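Local coordinates for adhesion and penetration protein autotransporter (Haemophilus influenzae, PDB 3SYJ) that promotes bacterial aggregation and adherence to host cells as the secreted passenger domain of a self-associating autotransporter that is probably also a serine protease, at residues Leu881-Ser892 with Gln915-Glu926; Leu813-Tyr824 with Gly861-Ser869. All blocks are in the same frame, centred on the assembly; numbering follows the deposited sequence.

Interaction 1 of 2, residues Leu881-Ser892 with Gln915-Glu926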
loop_
_atom_site.group_PDB
_atom_site.type_symbol
_atom_site.label_atom_id
_atom_site.label_comp_id
_atom_site.label_asym_id
_atom_site.label_seq_id
_atom_site.Cartn_x
_atom_site.Cartn_y
_atom_site.Cartn_z
ATOM N N LEU A 881 9.939 -15.088 22.268
ATOM C CA LEU A 881 9.232 -16.363 22.248
ATOM C C LEU A 881 8.215 -16.474 23.378
ATOM O O LEU A 881 8.165 -15.628 24.269
ATOM C CB LEU A 881 10.229 -17.521 22.329
ATOM C CG LEU A 881 11.403 -17.472 21.352
ATOM C CD1 LEU A 881 12.307 -18.671 21.557
ATOM C CD2 LEU A 881 10.897 -17.416 19.919
ATOM N N SER A 882 7.404 -17.524 23.331
ATOM C CA SER A 882 6.406 -17.770 24.362
ATOM C C SER A 882 6.812 -18.971 25.208
ATOM O O SER A 882 7.902 -19.519 25.045
ATOM C CB SER A 882 5.046 -18.037 23.725
ATOM O OG SER A 882 5.019 -19.333 23.146
ATOM N N ASN A 883 5.928 -19.385 26.106
ATOM C CA ASN A 883 6.178 -20.563 26.923
ATOM C C ASN A 883 6.215 -21.845 26.101
ATOM O O ASN A 883 6.826 -22.833 26.509
ATOM C CB ASN A 883 5.130 -20.681 28.029
ATOM C CG ASN A 883 5.526 -19.925 29.284
ATOM O OD1 ASN A 883 4.714 -19.216 29.881
ATOM N ND2 ASN A 883 6.787 -20.071 29.688
ATOM N N ASP A 884 5.565 -21.820 24.941
ATOM C CA ASP A 884 5.482 -22.997 24.079
ATOM C C ASP A 884 6.762 -23.289 23.295
ATOM O O ASP A 884 6.946 -24.400 22.800
ATOM C CB ASP A 884 4.298 -22.880 23.118
ATOM C CG ASP A 884 3.021 -23.468 23.690
ATOM O OD1 ASP A 884 2.085 -23.743 22.905
ATOM O OD2 ASP A 884 2.959 -23.661 24.924
ATOM N N ALA A 885 7.644 -22.303 23.177
ATOM C CA ALA A 885 8.890 -22.497 22.443
ATOM C C ALA A 885 9.634 -23.765 22.886
ATOM O O ALA A 885 9.544 -24.174 24.045
ATOM C CB ALA A 885 9.778 -21.278 22.581
ATOM N N GLU A 886 10.362 -24.381 21.956
ATOM C CA GLU A 886 11.123 -25.600 22.228
ATOM C C GLU A 886 11.939 -25.988 21.001
ATOM O O GLU A 886 11.687 -25.491 19.907
ATOM C CB GLU A 886 10.186 -26.747 22.612
ATOM C CG GLU A 886 9.357 -27.299 21.457
ATOM C CD GLU A 886 8.265 -28.254 21.919
ATOM O OE1 GLU A 886 8.101 -28.421 23.147
ATOM O OE2 GLU A 886 7.567 -28.834 21.058
ATOM N N GLY A 887 12.916 -26.871 21.182
ATOM C CA GLY A 887 13.754 -27.311 20.076
ATOM C C GLY A 887 15.224 -26.983 20.259
ATOM O O GLY A 887 15.618 -26.408 21.270
ATOM N N ASP A 888 16.039 -27.355 19.274
ATOM C CA ASP A 888 17.479 -27.095 19.318
ATOM C C ASP A 888 17.920 -26.112 18.239
ATOM O O ASP A 888 17.756 -26.367 17.046
ATOM C CB ASP A 888 18.273 -28.396 19.184
ATOM C CG ASP A 888 18.457 -29.106 20.511
ATOM O OD1 ASP A 888 19.596 -29.542 20.792
ATOM O OD2 ASP A 888 17.473 -29.221 21.276
ATOM N N TYR A 889 18.504 -24.998 18.658
ATOM C CA TYR A 889 18.861 -23.952 17.711
ATOM C C TYR A 889 20.274 -23.421 17.893
ATOM O O TYR A 889 20.846 -23.482 18.981
ATOM C CB TYR A 889 17.842 -22.816 17.785
ATOM C CG TYR A 889 16.426 -23.318 17.650
ATOM C CD1 TYR A 889 15.902 -23.632 16.403
ATOM C CD2 TYR A 889 15.624 -23.505 18.768
ATOM C CE1 TYR A 889 14.615 -24.103 16.267
ATOM C CE2 TYR A 889 14.333 -23.976 18.644
ATOM C CZ TYR A 889 13.834 -24.273 17.390
ATOM O OH TYR A 889 12.551 -24.744 17.252
ATOM N N ILE A 890 20.836 -22.921 16.803
ATOM C CA ILE A 890 22.146 -22.297 16.836
ATOM C C ILE A 890 21.966 -20.794 16.728
ATOM O O ILE A 890 21.171 -20.311 15.921
ATOM C CB ILE A 890 23.035 -22.797 15.691
ATOM C CG1 ILE A 890 23.446 -24.248 15.941
ATOM C CG2 ILE A 890 24.261 -21.907 15.538
ATOM C CD1 ILE A 890 24.255 -24.862 14.821
ATOM N N LEU A 891 22.687 -20.060 17.568
ATOM C CA LEU A 891 22.678 -18.607 17.518
ATOM C C LEU A 891 23.989 -18.103 16.947
ATOM O O LEU A 891 25.060 -18.420 17.455
ATOM C CB LEU A 891 22.455 -18.014 18.909
ATOM C CG LEU A 891 21.022 -17.618 19.265
ATOM C CD1 LEU A 891 20.053 -18.726 18.897
ATOM C CD2 LEU A 891 20.908 -17.265 20.740
ATOM N N SER A 892 23.899 -17.323 15.879
ATOM C CA SER A 892 25.079 -16.726 15.281
ATOM C C SER A 892 24.966 -15.217 15.408
ATOM O O SER A 892 23.927 -14.639 15.097
ATOM C CB SER A 892 25.201 -17.134 13.817
ATOM O OG SER A 892 26.484 -16.813 13.319
ATOM N N GLN A 915 6.806 -14.602 32.053
ATOM C CA GLN A 915 7.105 -16.012 32.254
ATOM C C GLN A 915 8.416 -16.426 31.592
ATOM O O GLN A 915 8.775 -15.914 30.559
ATOM C CB GLN A 915 5.971 -16.910 31.745
ATOM C CG GLN A 915 4.574 -16.450 32.089
ATOM C CD GLN A 915 4.125 -16.768 33.492
ATOM O OE1 GLN A 915 4.611 -17.666 34.127
ATOM N NE2 GLN A 915 3.172 -16.044 33.947
ATOM N N PRO A 916 9.105 -17.383 32.187
ATOM C CA PRO A 916 10.392 -17.870 31.706
ATOM C C PRO A 916 10.314 -18.820 30.512
ATOM O O PRO A 916 9.338 -19.511 30.342
ATOM C CB PRO A 916 10.932 -18.620 32.914
ATOM C CG PRO A 916 10.203 -18.221 33.976
ATOM C CD PRO A 916 8.888 -17.784 33.569
ATOM N N LEU A 917 11.348 -18.843 29.696
ATOM C CA LEU A 917 11.342 -19.714 28.526
ATOM C C LEU A 917 11.508 -21.174 28.925
ATOM O O LEU A 917 12.225 -21.488 29.873
ATOM C CB LEU A 917 12.455 -19.317 27.554
ATOM C CG LEU A 917 12.340 -17.940 26.897
ATOM C CD1 LEU A 917 13.559 -17.665 26.034
ATOM C CD2 LEU A 917 11.063 -17.834 26.075
ATOM N N SER A 918 10.850 -22.060 28.187
ATOM C CA SER A 918 10.858 -23.487 28.490
ATOM C C SER A 918 12.264 -24.079 28.582
ATOM O O SER A 918 13.207 -23.573 27.975
ATOM C CB SER A 918 10.031 -24.250 27.449
ATOM O OG SER A 918 10.107 -25.649 27.649
ATOM N N ASP A 919 12.393 -25.153 29.354
ATOM C CA ASP A 919 13.643 -25.898 29.443
ATOM C C ASP A 919 13.841 -26.808 28.235
ATOM O O ASP A 919 14.931 -27.345 28.019
ATOM C CB ASP A 919 13.679 -26.731 30.722
ATOM C CG ASP A 919 14.410 -26.031 31.847
ATOM O OD1 ASP A 919 15.295 -26.672 32.459
ATOM O OD2 ASP A 919 14.113 -24.840 32.109
ATOM N N LYS A 920 12.773 -26.984 27.461
ATOM C CA LYS A 920 12.826 -27.784 26.244
ATOM C C LYS A 920 13.422 -26.952 25.117
ATOM O O LYS A 920 13.714 -27.461 24.038
ATOM C CB LYS A 920 11.428 -28.268 25.865
ATOM C CG LYS A 920 10.723 -29.047 26.958
ATOM C CD LYS A 920 9.254 -29.263 26.630
ATOM C CE LYS A 920 8.517 -27.938 26.510
ATOM N NZ LYS A 920 7.061 -28.127 26.271
ATOM N N LEU A 921 13.590 -25.661 25.383
ATOM C CA LEU A 921 14.233 -24.745 24.449
ATOM C C LEU A 921 15.754 -24.781 24.651
ATOM O O LEU A 921 16.245 -24.619 25.766
ATOM C CB LEU A 921 13.696 -23.332 24.679
ATOM C CG LEU A 921 13.871 -22.266 23.601
ATOM C CD1 LEU A 921 13.377 -22.766 22.254
ATOM C CD2 LEU A 921 13.133 -21.000 24.009
ATOM N N LYS A 922 16.501 -24.998 23.576
ATOM C CA LYS A 922 17.949 -25.099 23.691
ATOM C C LYS A 922 18.676 -24.272 22.632
ATOM O O LYS A 922 18.438 -24.434 21.433
ATOM C CB LYS A 922 18.386 -26.562 23.615
ATOM C CG LYS A 922 19.890 -26.772 23.735
ATOM C CD LYS A 922 20.250 -28.249 23.618
ATOM C CE LYS A 922 21.735 -28.493 23.872
ATOM N NZ LYS A 922 22.062 -29.952 23.940
ATOM N N PHE A 923 19.563 -23.388 23.088
ATOM C CA PHE A 923 20.352 -22.541 22.194
ATOM C C PHE A 923 21.851 -22.761 22.347
ATOM O O PHE A 923 22.341 -23.068 23.435
ATOM C CB PHE A 923 20.046 -21.063 22.438
ATOM C CG PHE A 923 18.658 -20.667 22.062
ATOM C CD1 PHE A 923 18.332 -20.428 20.743
ATOM C CD2 PHE A 923 17.678 -20.543 23.023
ATOM C CE1 PHE A 923 17.054 -20.066 20.388
ATOM C CE2 PHE A 923 16.397 -20.183 22.676
ATOM C CZ PHE A 923 16.084 -19.943 21.356
ATOM N N THR A 924 22.573 -22.573 21.250
ATOM C CA THR A 924 24.020 -22.700 21.243
ATOM C C THR A 924 24.619 -21.562 20.444
ATOM O O THR A 924 24.240 -21.333 19.296
ATOM C CB THR A 924 24.452 -24.018 20.607
ATOM O OG1 THR A 924 24.102 -25.096 21.481
ATOM C CG2 THR A 924 25.950 -24.028 20.366
ATOM N N LEU A 925 25.552 -20.843 21.055
ATOM C CA LEU A 925 26.220 -19.746 20.370
ATOM C C LEU A 925 27.278 -20.289 19.412
ATOM O O LEU A 925 28.096 -21.126 19.788
ATOM C CB LEU A 925 26.849 -18.783 21.380
ATOM C CG LEU A 925 27.491 -17.513 20.818
ATOM C CD1 LEU A 925 26.470 -16.628 20.115
ATOM C CD2 LEU A 925 28.187 -16.740 21.921
ATOM N N GLU A 926 27.236 -19.829 18.166
ATOM C CA GLU A 926 28.228 -20.219 17.175
ATOM C C GLU A 926 29.565 -19.568 17.517
ATOM O O GLU A 926 29.609 -18.401 17.921
ATOM C CB GLU A 926 27.778 -19.809 15.771
ATOM C CG GLU A 926 28.751 -20.219 14.670
ATOM C CD GLU A 926 28.314 -19.762 13.287
ATOM O OE1 GLU A 926 27.091 -19.717 13.026
ATOM O OE2 GLU A 926 29.198 -19.454 12.459
HETATM O O HOH W 1 21.298 -26.042 20.615
#
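Tyr889 and Phe923 are paired on the inner face of two neighbouring parallel strands, 887-892 and 921-925, in the C-terminal part of the beta-helix of the Hap passenger domain. They cross obliquely, ring planes 36° apart, with Tyr889 CB resting on Phe923 CD1 at 3.8 Å. Each ring takes a leucine methyl at its edge: Leu921 CD1 lies beside Tyr889, crossing it at about a right angle, and Leu881 CD1 reaches Phe923 CZ at 4.0 Å from the opposite direction. With CG anti to the backbone N (chi1 -162°), the Leu921 branch reaches across, CD1 to the Tyr889 edge and CD2 to Ala885 CB and Leu881 CD1 (3.5 Å from the latter, a tight fit). Val909 of strand 906-911 and Phe946, edge-to-face with Phe923, continue this core. A parallel ladder of backbone hydrogen bonds runs from Gly887 N-Lys920 O to Glu926 N-Leu891 O; Leu891 N to Thr924 O is nearly straight at 176°. On the outer face Asp888 crosses the aliphatic chain of Lys922 obliquely, Asp888 OD1 3.2 Å from Lys922 CD, while the lysine NZ stays beyond salt-bridge distance. Before the strands, a salt bridge joins Glu886 OE1 to Lys920 NZ at 3.3 Å, its hydrogen bond weak, and Ser918 OG accepts from Lys920 N in an ST turn. A water bridges Tyr889 O, to which it donates at 3.1 Å, and Thr924 OG1.

Interaction 2 of 2, residues Leu813-Tyr824 with Gly861-Ser869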
loop_
_atom_site.group_PDB
_atom_site.type_symbol
_atom_site.label_atom_id
_atom_site.label_comp_id
_atom_site.label_asym_id
_atom_site.label_seq_id
_atom_site.Cartn_x
_atom_site.Cartn_y
_atom_site.Cartn_z
ATOM N N LEU A 813 10.894 -24.922 12.394
ATOM C CA LEU A 813 12.155 -24.930 11.665
ATOM C C LEU A 813 12.632 -26.347 11.437
ATOM O O LEU A 813 12.410 -27.226 12.264
ATOM C CB LEU A 813 13.231 -24.162 12.426
ATOM C CG LEU A 813 13.007 -22.664 12.527
ATOM C CD1 LEU A 813 14.301 -21.980 12.913
ATOM C CD2 LEU A 813 12.492 -22.142 11.200
ATOM N N ASN A 814 13.300 -26.556 10.312
ATOM C CA ASN A 814 13.906 -27.837 9.997
ATOM C C ASN A 814 15.044 -27.606 9.025
ATOM O O ASN A 814 14.813 -27.364 7.842
ATOM C CB ASN A 814 12.864 -28.784 9.397
ATOM C CG ASN A 814 13.491 -29.936 8.625
ATOM O OD1 ASN A 814 14.668 -30.257 8.802
ATOM N ND2 ASN A 814 12.698 -30.567 7.761
ATOM N N ASN A 815 16.272 -27.675 9.529
ATOM C CA ASN A 815 17.453 -27.434 8.710
ATOM C C ASN A 815 17.340 -26.123 7.951
ATOM O O ASN A 815 17.733 -26.035 6.786
ATOM C CB ASN A 815 17.671 -28.585 7.730
ATOM C CG ASN A 815 19.009 -28.499 7.014
ATOM O OD1 ASN A 815 19.195 -29.101 5.961
ATOM N ND2 ASN A 815 19.945 -27.746 7.584
ATOM N N SER A 816 16.793 -25.109 8.614
ATOM C CA SER A 816 16.588 -23.804 7.998
ATOM C C SER A 816 17.190 -22.663 8.828
ATOM O O SER A 816 17.373 -22.788 10.039
ATOM C CB SER A 816 15.096 -23.560 7.761
ATOM O OG SER A 816 14.620 -24.369 6.696
ATOM N N THR A 817 17.487 -21.550 8.166
ATOM C CA THR A 817 18.110 -20.406 8.824
ATOM C C THR A 817 17.287 -19.129 8.683
ATOM O O THR A 817 16.852 -18.784 7.591
ATOM C CB THR A 817 19.518 -20.148 8.257
ATOM O OG1 THR A 817 20.375 -21.230 8.627
ATOM C CG2 THR A 817 20.093 -18.843 8.796
ATOM N N ILE A 818 17.078 -18.432 9.793
ATOM C CA ILE A 818 16.420 -17.138 9.755
ATOM C C ILE A 818 17.405 -16.036 10.109
ATOM O O ILE A 818 17.930 -16.000 11.217
ATOM C CB ILE A 818 15.247 -17.060 10.741
ATOM C CG1 ILE A 818 14.166 -18.081 10.380
ATOM C CG2 ILE A 818 14.673 -15.649 10.760
ATOM C CD1 ILE A 818 12.979 -18.074 11.315
ATOM N N THR A 819 17.657 -15.140 9.163
ATOM C CA THR A 819 18.471 -13.965 9.424
ATOM C C THR A 819 17.569 -12.804 9.824
ATOM O O THR A 819 16.768 -12.323 9.019
ATOM C CB THR A 819 19.291 -13.582 8.194
ATOM O OG1 THR A 819 19.985 -14.738 7.713
ATOM C CG2 THR A 819 20.292 -12.496 8.539
ATOM N N LEU A 820 17.704 -12.355 11.069
ATOM C CA LEU A 820 16.776 -11.388 11.649
ATOM C C LEU A 820 16.892 -9.999 11.035
ATOM O O LEU A 820 15.972 -9.193 11.132
ATOM C CB LEU A 820 16.976 -11.298 13.165
ATOM C CG LEU A 820 16.629 -12.521 14.019
ATOM C CD1 LEU A 820 16.831 -12.211 15.493
ATOM C CD2 LEU A 820 15.202 -12.957 13.773
ATOM N N ASN A 821 18.027 -9.725 10.404
ATOM C CA ASN A 821 18.310 -8.393 9.886
ATOM C C ASN A 821 19.084 -8.429 8.576
ATOM O O ASN A 821 20.057 -9.183 8.426
ATOM C CB ASN A 821 19.078 -7.572 10.930
ATOM C CG ASN A 821 19.010 -6.075 10.667
ATOM O OD1 ASN A 821 19.504 -5.583 9.649
ATOM N ND2 ASN A 821 18.403 -5.341 11.594
ATOM N N SER A 822 18.651 -7.596 7.633
ATOM C CA SER A 822 19.260 -7.529 6.307
ATOM C C SER A 822 20.710 -7.044 6.336
ATOM O O SER A 822 21.431 -7.158 5.347
ATOM C CB SER A 822 18.428 -6.624 5.393
ATOM O OG SER A 822 18.466 -5.277 5.845
ATOM N N ALA A 823 21.135 -6.508 7.473
ATOM C CA ALA A 823 22.479 -5.959 7.594
ATOM C C ALA A 823 23.504 -7.039 7.924
ATOM O O ALA A 823 24.708 -6.780 7.965
ATOM C CB ALA A 823 22.510 -4.860 8.642
ATOM N N TYR A 824 23.021 -8.254 8.146
ATOM C CA TYR A 824 23.881 -9.334 8.602
ATOM C C TYR A 824 25.014 -9.673 7.630
ATOM O O TYR A 824 26.086 -10.100 8.059
ATOM C CB TYR A 824 23.044 -10.572 8.924
ATOM C CG TYR A 824 23.838 -11.735 9.473
ATOM C CD1 TYR A 824 24.027 -11.894 10.844
ATOM C CD2 TYR A 824 24.389 -12.682 8.621
ATOM C CE1 TYR A 824 24.749 -12.962 11.346
ATOM C CE2 TYR A 824 25.107 -13.749 9.111
ATOM C CZ TYR A 824 25.286 -13.886 10.471
ATOM O OH TYR A 824 26.006 -14.950 10.947
ATOM N N GLY A 861 11.203 -27.408 16.409
ATOM C CA GLY A 861 12.093 -27.947 15.398
ATOM C C GLY A 861 13.541 -27.612 15.684
ATOM O O GLY A 861 13.947 -27.510 16.841
ATOM N N GLN A 862 14.319 -27.436 14.623
ATOM C CA GLN A 862 15.732 -27.109 14.750
ATOM C C GLN A 862 16.212 -26.280 13.557
ATOM O O GLN A 862 15.696 -26.414 12.447
ATOM C CB GLN A 862 16.571 -28.387 14.908
ATOM C CG GLN A 862 16.848 -29.153 13.618
ATOM C CD GLN A 862 18.023 -28.587 12.827
ATOM O OE1 GLN A 862 18.851 -27.841 13.358
ATOM N NE2 GLN A 862 18.099 -28.944 11.551
ATOM N N GLY A 863 17.198 -25.424 13.794
ATOM C CA GLY A 863 17.725 -24.559 12.755
ATOM C C GLY A 863 18.652 -23.500 13.318
ATOM O O GLY A 863 19.184 -23.653 14.418
ATOM N N THR A 864 18.839 -22.419 12.569
ATOM C CA THR A 864 19.743 -21.354 12.981
ATOM C C THR A 864 19.052 -20.001 12.954
ATOM O O THR A 864 18.237 -19.737 12.073
ATOM C CB THR A 864 20.972 -21.286 12.053
ATOM O OG1 THR A 864 21.735 -22.493 12.176
ATOM C CG2 THR A 864 21.852 -20.083 12.401
ATOM N N PHE A 865 19.369 -19.151 13.928
ATOM C CA PHE A 865 18.986 -17.744 13.883
ATOM C C PHE A 865 20.249 -16.886 13.795
ATOM O O PHE A 865 21.167 -17.051 14.594
ATOM C CB PHE A 865 18.182 -17.350 15.122
ATOM C CG PHE A 865 16.801 -17.955 15.182
ATOM C CD1 PHE A 865 15.736 -17.362 14.521
ATOM C CD2 PHE A 865 16.562 -19.103 15.921
ATOM C CE1 PHE A 865 14.464 -17.912 14.587
ATOM C CE2 PHE A 865 15.294 -19.656 15.991
ATOM C CZ PHE A 865 14.246 -19.059 15.323
ATOM N N GLN A 866 20.298 -15.984 12.817
ATOM C CA GLN A 866 21.437 -15.081 12.651
ATOM C C GLN A 866 21.122 -13.682 13.177
ATOM O O GLN A 866 20.157 -13.046 12.745
ATOM C CB GLN A 866 21.870 -15.018 11.184
ATOM C CG GLN A 866 22.377 -16.340 10.644
ATOM C CD GLN A 866 22.891 -16.252 9.215
ATOM O OE1 GLN A 866 22.398 -15.467 8.408
ATOM N NE2 GLN A 866 23.881 -17.077 8.896
ATOM N N PHE A 867 21.942 -13.214 14.117
ATOM C CA PHE A 867 21.731 -11.933 14.786
ATOM C C PHE A 867 22.771 -10.898 14.377
ATOM O O PHE A 867 23.911 -11.241 14.051
ATOM C CB PHE A 867 21.823 -12.105 16.305
ATOM C CG PHE A 867 20.586 -12.671 16.939
ATOM C CD1 PHE A 867 19.781 -11.878 17.741
ATOM C CD2 PHE A 867 20.238 -13.999 16.753
ATOM C CE1 PHE A 867 18.644 -12.401 18.340
ATOM C CE2 PHE A 867 19.101 -14.525 17.343
ATOM C CZ PHE A 867 18.307 -13.726 18.138
ATOM N N THR A 868 22.371 -9.630 14.393
ATOM C CA THR A 868 23.328 -8.535 14.400
ATOM C C THR A 868 23.192 -7.835 15.745
ATOM O O THR A 868 22.141 -7.910 16.386
ATOM C CB THR A 868 23.093 -7.519 13.258
ATOM O OG1 THR A 868 21.850 -6.837 13.457
ATOM C CG2 THR A 868 23.087 -8.213 11.900
ATOM N N SER A 869 24.250 -7.156 16.174
ATOM C CA SER A 869 24.222 -6.469 17.460
ATOM C C SER A 869 25.235 -5.331 17.555
ATOM O O SER A 869 26.176 -5.248 16.766
ATOM C CB SER A 869 24.482 -7.464 18.590
ATOM O OG SER A 869 25.842 -7.872 18.595
HETATM O O HOH W 2 19.956 -24.169 10.170
HETATM O O HOH W 3 20.287 -10.452 11.607
#
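Leu813, Ile818 and Leu820 meet Phe865 and Phe867 in the apolar part of this contact between segments 813-824 and 861-869. Ile818 runs alongside Phe865, with Ile818 CD1 3.6 Å from Phe865 CE1. Leu813 CD1 approaches CZ of the same ring. Leu820 CD1 makes a CH-pi contact over one face of Phe867, 3.5 Å from the centroid; the two side chains run side by side, and CG anti to the carbonyl carbon (chi1 -66°) carries CD1 over the face. A second CH-pi contact sets Gln866 CB over a face of Tyr824, 3.7 Å from the centroid, and the glutamine amide stacks on that ring with planes 24° apart. Phe867 O lies at the tyrosine edge, and Tyr824 OH is hydrogen-bonded with Ser892 OG.

Among polar contacts, Thr819 OG1 donates to Gln866 OE1 at 2.6 Å, tilted 29° from the amide plane, which fixes the amide's rotation over Tyr824. Asn821 OD1 accepts from Ala823 N on a lone pair, an Asx turn on the way to Tyr824. A water links Thr864 OG1 with Ser816 O, the latter weakly.

Backbone bonds run in parallel register from Thr864 N to Ser816 O (2.9 Å) through Leu820 N to Gln866 O. Gly861 CA approaches Leu813 O at 3.2 Å in a CA-H...O contact. Parallel strands from successive coils, stacked with apolar side chains inward, are the hallmark of the right-handed beta-helix of autotransporter passengers.

Interaction 2 comes first along the chain and closes before interaction 1 opens. Their centres are 13 Å apart, near the C-terminal end of the modelled passenger, and all four segments belong to its pertactin-like region. Strands 816-819, 862-870, 887-895 and 921-925 follow one another in parallel order, so 862-870 and 887-895 join the two contacts directly: Phe865 N lies 2.9 Å from Ile890 O, and Phe867 N 2.6 Å from Ser892 O, both probable hydrogen bonds. Together the contacts form consecutive steps of one face of the beta-helix, continuing its stacked architecture far from the N-terminal protease region and the probable catalytic Ser218.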